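Local coordinates for serine acetyltransferase (Bacteroides vulgatus ATCC 8482, PDB 3F1X), which probably transfers an acetyl group from acetyl-CoA to L-serine in the pathway to cysteine, as a six-chain acyltransferase of the left-handed beta-helix class, at residues A[52-57]-A[128-133]; A[89-94]-A[109-114]. All blocks are in the same frame, centred on the assembly; numbering follows the deposited sequence.

Contact 1 of 2, residues A[52-57]-A[128-133]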
loop_
_atom_site.group_PDB
_atom_site.type_symbol
_atom_site.label_atom_id
_atom_site.label_comp_id
_atom_site.label_asym_id
_atom_site.label_seq_id
_atom_site.Cartn_x
_atom_site.Cartn_y
_atom_site.Cartn_z
ATOM N N ILE A 52 18.584 -12.308 7.481
ATOM C CA ILE A 52 19.839 -12.190 8.203
ATOM C C ILE A 52 20.516 -13.560 8.292
ATOM O O ILE A 52 21.736 -13.669 8.203
ATOM C CB ILE A 52 19.605 -11.652 9.629
ATOM C CG1 ILE A 52 19.094 -10.218 9.562
ATOM C CG2 ILE A 52 20.891 -11.726 10.428
ATOM C CD1 ILE A 52 18.511 -9.704 10.864
ATOM N N ILE A 53 19.713 -14.601 8.478
ATOM C CA ILE A 53 20.245 -15.959 8.573
ATOM C C ILE A 53 20.745 -16.439 7.208
ATOM O O ILE A 53 21.779 -17.095 7.112
ATOM C CB ILE A 53 19.168 -16.928 9.103
ATOM C CG1 ILE A 53 18.876 -16.609 10.570
ATOM C CG2 ILE A 53 19.618 -18.385 8.897
ATOM C CD1 ILE A 53 17.584 -17.228 11.114
ATOM N N PHE A 54 20.006 -16.115 6.155
ATOM C CA PHE A 54 20.384 -16.501 4.792
ATOM C C PHE A 54 20.595 -15.220 3.996
ATOM O O PHE A 54 19.765 -14.845 3.174
ATOM C CB PHE A 54 19.262 -17.318 4.149
ATOM C CG PHE A 54 18.894 -18.551 4.914
ATOM C CD1 PHE A 54 19.774 -19.631 4.987
ATOM C CD2 PHE A 54 17.664 -18.639 5.558
ATOM C CE1 PHE A 54 19.429 -20.788 5.696
ATOM C CE2 PHE A 54 17.302 -19.790 6.273
ATOM C CZ PHE A 54 18.186 -20.863 6.340
ATOM N N PRO A 55 21.723 -14.537 4.226
ATOM C CA PRO A 55 22.024 -13.284 3.524
ATOM C C PRO A 55 22.009 -13.334 2.002
ATOM O O PRO A 55 22.609 -14.212 1.387
ATOM C CB PRO A 55 23.392 -12.893 4.084
ATOM C CG PRO A 55 24.020 -14.208 4.402
ATOM C CD PRO A 55 22.879 -14.996 5.014
ATOM N N GLY A 56 21.315 -12.378 1.400
ATOM C CA GLY A 56 21.242 -12.336 -0.045
ATOM C C GLY A 56 20.106 -13.148 -0.649
ATOM O O GLY A 56 19.776 -12.956 -1.818
ATOM N N TYR A 57 19.519 -14.062 0.122
ATOM C CA TYR A 57 18.415 -14.878 -0.384
ATOM C C TYR A 57 17.095 -14.206 -0.080
ATOM O O TYR A 57 16.179 -14.195 -0.906
ATOM C CB TYR A 57 18.424 -16.278 0.228
ATOM C CG TYR A 57 19.334 -17.232 -0.499
ATOM C CD1 TYR A 57 20.667 -17.380 -0.129
ATOM C CD2 TYR A 57 18.868 -17.968 -1.583
ATOM C CE1 TYR A 57 21.515 -18.248 -0.829
ATOM C CE2 TYR A 57 19.703 -18.830 -2.286
ATOM C CZ TYR A 57 21.024 -18.968 -1.907
ATOM O OH TYR A 57 21.840 -19.824 -2.613
ATOM N N ARG A 128 23.965 -21.656 11.880
ATOM C CA ARG A 128 24.737 -22.897 11.878
ATOM C C ARG A 128 23.836 -24.123 11.935
ATOM O O ARG A 128 24.076 -25.110 11.242
ATOM C CB ARG A 128 25.696 -22.950 13.071
ATOM C CG ARG A 128 26.770 -21.883 13.067
ATOM C CD ARG A 128 27.756 -22.101 14.205
ATOM N NE ARG A 128 28.585 -20.919 14.406
ATOM C CZ ARG A 128 28.495 -20.121 15.462
ATOM N NH1 ARG A 128 27.616 -20.382 16.417
ATOM N NH2 ARG A 128 29.278 -19.059 15.558
ATOM N N ILE A 129 22.801 -24.067 12.769
ATOM C CA ILE A 129 21.897 -25.201 12.885
ATOM C C ILE A 129 21.034 -25.349 11.641
ATOM O O ILE A 129 20.929 -26.434 11.079
ATOM C CB ILE A 129 20.973 -25.076 14.118
ATOM C CG1 ILE A 129 21.814 -24.941 15.388
ATOM C CG2 ILE A 129 20.086 -26.314 14.216
ATOM C CD1 ILE A 129 21.007 -24.725 16.656
ATOM N N LEU A 130 20.426 -24.251 11.211
ATOM C CA LEU A 130 19.574 -24.289 10.040
ATOM C C LEU A 130 20.358 -24.773 8.834
ATOM O O LEU A 130 19.807 -25.440 7.976
ATOM C CB LEU A 130 18.961 -22.912 9.780
ATOM C CG LEU A 130 17.957 -22.522 10.871
ATOM C CD1 LEU A 130 17.529 -21.075 10.709
ATOM C CD2 LEU A 130 16.766 -23.452 10.794
ATOM N N ALA A 131 21.648 -24.446 8.777
ATOM C CA ALA A 131 22.484 -24.888 7.668
ATOM C C ALA A 131 22.466 -26.419 7.574
ATOM O O ALA A 131 22.437 -26.978 6.476
ATOM C CB ALA A 131 23.927 -24.378 7.842
ATOM N N THR A 132 22.470 -27.100 8.720
ATOM C CA THR A 132 22.449 -28.561 8.705
ATOM C C THR A 132 21.086 -29.069 8.254
ATOM O O THR A 132 20.987 -30.132 7.629
ATOM C CB THR A 132 22.792 -29.162 10.094
ATOM O OG1 THR A 132 21.724 -28.914 11.016
ATOM C CG2 THR A 132 24.086 -28.548 10.619
ATOM N N ASP A 133 20.034 -28.317 8.571
ATOM C CA ASP A 133 18.679 -28.708 8.164
ATOM C C ASP A 133 18.559 -28.607 6.643
ATOM O O ASP A 133 17.948 -29.464 6.006
ATOM C CB ASP A 133 17.618 -27.806 8.805
ATOM C CG ASP A 133 17.659 -27.834 10.317
ATOM O OD1 ASP A 133 17.913 -28.913 10.895
ATOM O OD2 ASP A 133 17.418 -26.778 10.933
#

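Contact 2 of 2, residues A[89-94]-A[109-114]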
loop_
_atom_site.group_PDB
_atom_site.type_symbol
_atom_site.label_atom_id
_atom_site.label_comp_id
_atom_site.label_asym_id
_atom_site.label_seq_id
_atom_site.Cartn_x
_atom_site.Cartn_y
_atom_site.Cartn_z
ATOM N N ALA A 89 5.187 -6.658 24.277
ATOM C CA ALA A 89 3.775 -7.022 24.225
ATOM C C ALA A 89 3.552 -8.394 24.869
ATOM O O ALA A 89 2.569 -8.612 25.582
ATOM C CB ALA A 89 3.283 -7.030 22.775
ATOM N N GLY A 90 4.475 -9.316 24.616
ATOM C CA GLY A 90 4.371 -10.651 25.184
ATOM C C GLY A 90 4.441 -10.625 26.698
ATOM O O GLY A 90 3.611 -11.230 27.374
ATOM N N LEU A 91 5.434 -9.921 27.235
ATOM C CA LEU A 91 5.591 -9.821 28.674
ATOM C C LEU A 91 4.334 -9.214 29.298
ATOM O O LEU A 91 3.884 -9.665 30.349
ATOM C CB LEU A 91 6.806 -8.957 29.015
ATOM C CG LEU A 91 8.179 -9.545 28.677
ATOM C CD1 LEU A 91 9.233 -8.453 28.730
ATOM C CD2 LEU A 91 8.505 -10.665 29.649
ATOM N N CYS A 92 3.768 -8.200 28.645
ATOM C CA CYS A 92 2.568 -7.532 29.153
ATOM C C CYS A 92 1.321 -8.406 29.103
ATOM O O CYS A 92 0.455 -8.310 29.973
ATOM C CB CYS A 92 2.295 -6.240 28.371
ATOM S SG CYS A 92 3.429 -4.874 28.723
ATOM N N PHE A 93 1.225 -9.245 28.078
ATOM C CA PHE A 93 0.071 -10.119 27.914
ATOM C C PHE A 93 -0.074 -11.071 29.100
ATOM O O PHE A 93 -0.964 -10.908 29.932
ATOM C CB PHE A 93 0.207 -10.925 26.626
ATOM C CG PHE A 93 -1.107 -11.305 26.011
ATOM C CD1 PHE A 93 -1.801 -10.395 25.216
ATOM C CD2 PHE A 93 -1.658 -12.566 26.234
ATOM C CE1 PHE A 93 -3.032 -10.735 24.644
ATOM C CE2 PHE A 93 -2.890 -12.923 25.670
ATOM C CZ PHE A 93 -3.575 -12.003 24.874
ATOM N N GLY A 94 0.794 -12.073 29.165
ATOM C CA GLY A 94 0.740 -13.022 30.262
ATOM C C GLY A 94 2.119 -13.298 30.824
ATOM O O GLY A 94 3.127 -12.949 30.210
ATOM N N ARG A 109 10.393 -1.442 28.576
ATOM C CA ARG A 109 11.074 -1.701 27.317
ATOM C C ARG A 109 12.521 -2.118 27.563
ATOM O O ARG A 109 13.108 -2.865 26.784
ATOM C CB ARG A 109 11.036 -0.445 26.450
ATOM C CG ARG A 109 11.700 -0.585 25.093
ATOM C CD ARG A 109 11.477 0.680 24.298
ATOM N NE ARG A 109 10.056 1.019 24.269
ATOM C CZ ARG A 109 9.144 0.359 23.564
ATOM N NH1 ARG A 109 9.502 -0.678 22.815
ATOM N NH2 ARG A 109 7.873 0.730 23.620
ATOM N N GLU A 110 13.085 -1.613 28.654
ATOM C CA GLU A 110 14.456 -1.911 29.040
ATOM C C GLU A 110 14.679 -3.422 29.093
ATOM O O GLU A 110 15.680 -3.936 28.595
ATOM C CB GLU A 110 14.731 -1.287 30.408
ATOM C CG GLU A 110 16.057 -1.657 31.039
ATOM C CD GLU A 110 16.165 -1.150 32.470
ATOM O OE1 GLU A 110 17.141 -1.510 33.160
ATOM O OE2 GLU A 110 15.269 -0.389 32.904
ATOM N N THR A 111 13.733 -4.127 29.701
ATOM C CA THR A 111 13.816 -5.574 29.819
ATOM C C THR A 111 13.655 -6.225 28.445
ATOM O O THR A 111 14.388 -7.147 28.094
ATOM C CB THR A 111 12.708 -6.119 30.738
ATOM O OG1 THR A 111 12.723 -5.406 31.980
ATOM C CG2 THR A 111 12.913 -7.600 31.008
ATOM N N ALA A 112 12.690 -5.733 27.676
ATOM C CA ALA A 112 12.412 -6.266 26.350
ATOM C C ALA A 112 13.542 -6.015 25.361
ATOM O O ALA A 112 13.831 -6.863 24.525
ATOM C CB ALA A 112 11.110 -5.671 25.810
ATOM N N SER A 113 14.187 -4.857 25.453
ATOM C CA SER A 113 15.264 -4.550 24.515
ATOM C C SER A 113 16.482 -5.456 24.706
ATOM O O SER A 113 17.123 -5.850 23.735
ATOM C CB SER A 113 15.660 -3.071 24.624
ATOM O OG SER A 113 16.073 -2.744 25.934
ATOM N N LEU A 114 16.795 -5.799 25.955
ATOM C CA LEU A 114 17.936 -6.670 26.217
ATOM C C LEU A 114 17.628 -8.098 25.738
ATOM O O LEU A 114 18.485 -8.770 25.162
ATOM C CB LEU A 114 18.283 -6.661 27.709
ATOM C CG LEU A 114 19.568 -7.387 28.128
ATOM C CD1 LEU A 114 20.735 -6.926 27.264
ATOM C CD2 LEU A 114 19.848 -7.110 29.598
#

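Contact 1 of 2, residues A[52-57]-A[128-133]
Leu130 meets Ile53 and Phe54 where the C-terminal end of helix 39-53 lies against the middle of helix 123-139. Along the leucine from its base, CB lies 4.1 Å from CZ, the far ring atom of Phe54, and the two side chains cross at about a right angle. At the tip, Leu130 CD1 faces two branches of one residue, Ile53 CG2 and Ile53 CD1, and lies 3.9 Å from each. The leucine CG stands anti to its own carbonyl carbon (chi1 -68°), and the extended chi2 of 171° carries CD1 over to the isoleucine. Ile53 CG2 has a second role within its own segment: it sits 3.7 Å above the plane of the Phe54 ring, over the ring centre, so this methyl meets the phenyl face and the leucine tip from directions at about a right angle. Phe54 is the first residue to leave the helical path, and its ring reaches toward helix 123-139 just as the chain breaks away.

Ser161 and Arg164 of helix 155-171 also pack on the leucine, and Tyr23 of a second subunit packs on Phe54. Thr132 OG1 bonds to Ile129 O at 2.6 Å, lying in the carbonyl plane. Thr132 OG1 and Asp133 OD1 also bond to His202 N and Phe203 N at the start of the beta-helix, while Asp133 OD2 forms a salt bridge to Arg164 of helix 155-171. Across the two segments the chemistry is wholly aliphatic and aromatic, with no hydrogen bond, which implies that close fit and burial hold them together here; the directional tie lies next door, where Arg127 NH2 bonds to Ile52 O.

Contact 2 of 2, residues A[89-94]-A[109-114]
Leu91, near the end of helix 68-93, extends one methyl into the angle between Thr111 and Ala112 on the first turn of helix 109-120. The apolar contact rests on that single group: CD1 lies 4.4 Å from Thr111 CG2, and Ala112 CB is also 4.4 Å from this leucine CD1. Thr111 therefore offers its methyl to the leucine. With CG anti to the carbonyl carbon (chi1 -69°), the leucine side chain runs out from its helix to the neighbouring one. Pro107 of the connecting loop packs against Leu91 as well, and Ala112, the buried member of the trio, also touches Ile87 one turn back along helix 68-93.

These two helices follow one another in the helical N-terminal part that precedes the left-handed beta-helix of serine acetyltransferases. The loop between them has no modelled coordinates for residues 95-103, consistent with mobility there, and the contact brings together the helices on either end of this connection.

Charge acts a little farther back. Arg109 points its CB away from the 89-94 segment, yet its NH1 forms a salt bridge with Glu85 of the same helix 68-93. No hydrogen bond crosses between the two segments; the backbone bonds stay within each helix, with Phe93 N donating to Ala89 O at 2.9 Å and Ser113 N to Arg109 O at 2.6 Å.

Aromatic and intersubunit packing falls on a residue beside the touching trio: Phe93 meets His30 edge-to-face and packs on Gly148 of a third subunit.

Both contacts join helices of the N-terminal helical region, contact 1 a pair distant in sequence and contact 2 a consecutive pair, and they lie at different depths. All three touching residues of contact 1 are buried; contact 2 is partly buried, with an exposed threonine at its edge. Their centres lie 27 Å apart and their nearest atoms about 14 Å, so neither touches the other, although helix 68-93 also packs on Ile52 and Pro55 in contact 1. Contact 2 falls between the two segments of contact 1 along the chain. Chemically, contact 1 adds an aromatic ring to its aliphatic packing, whereas contact 2 relies on sparser methyl packing beside a loop that is partly unmodelled. Each has residues that touch the second subunit.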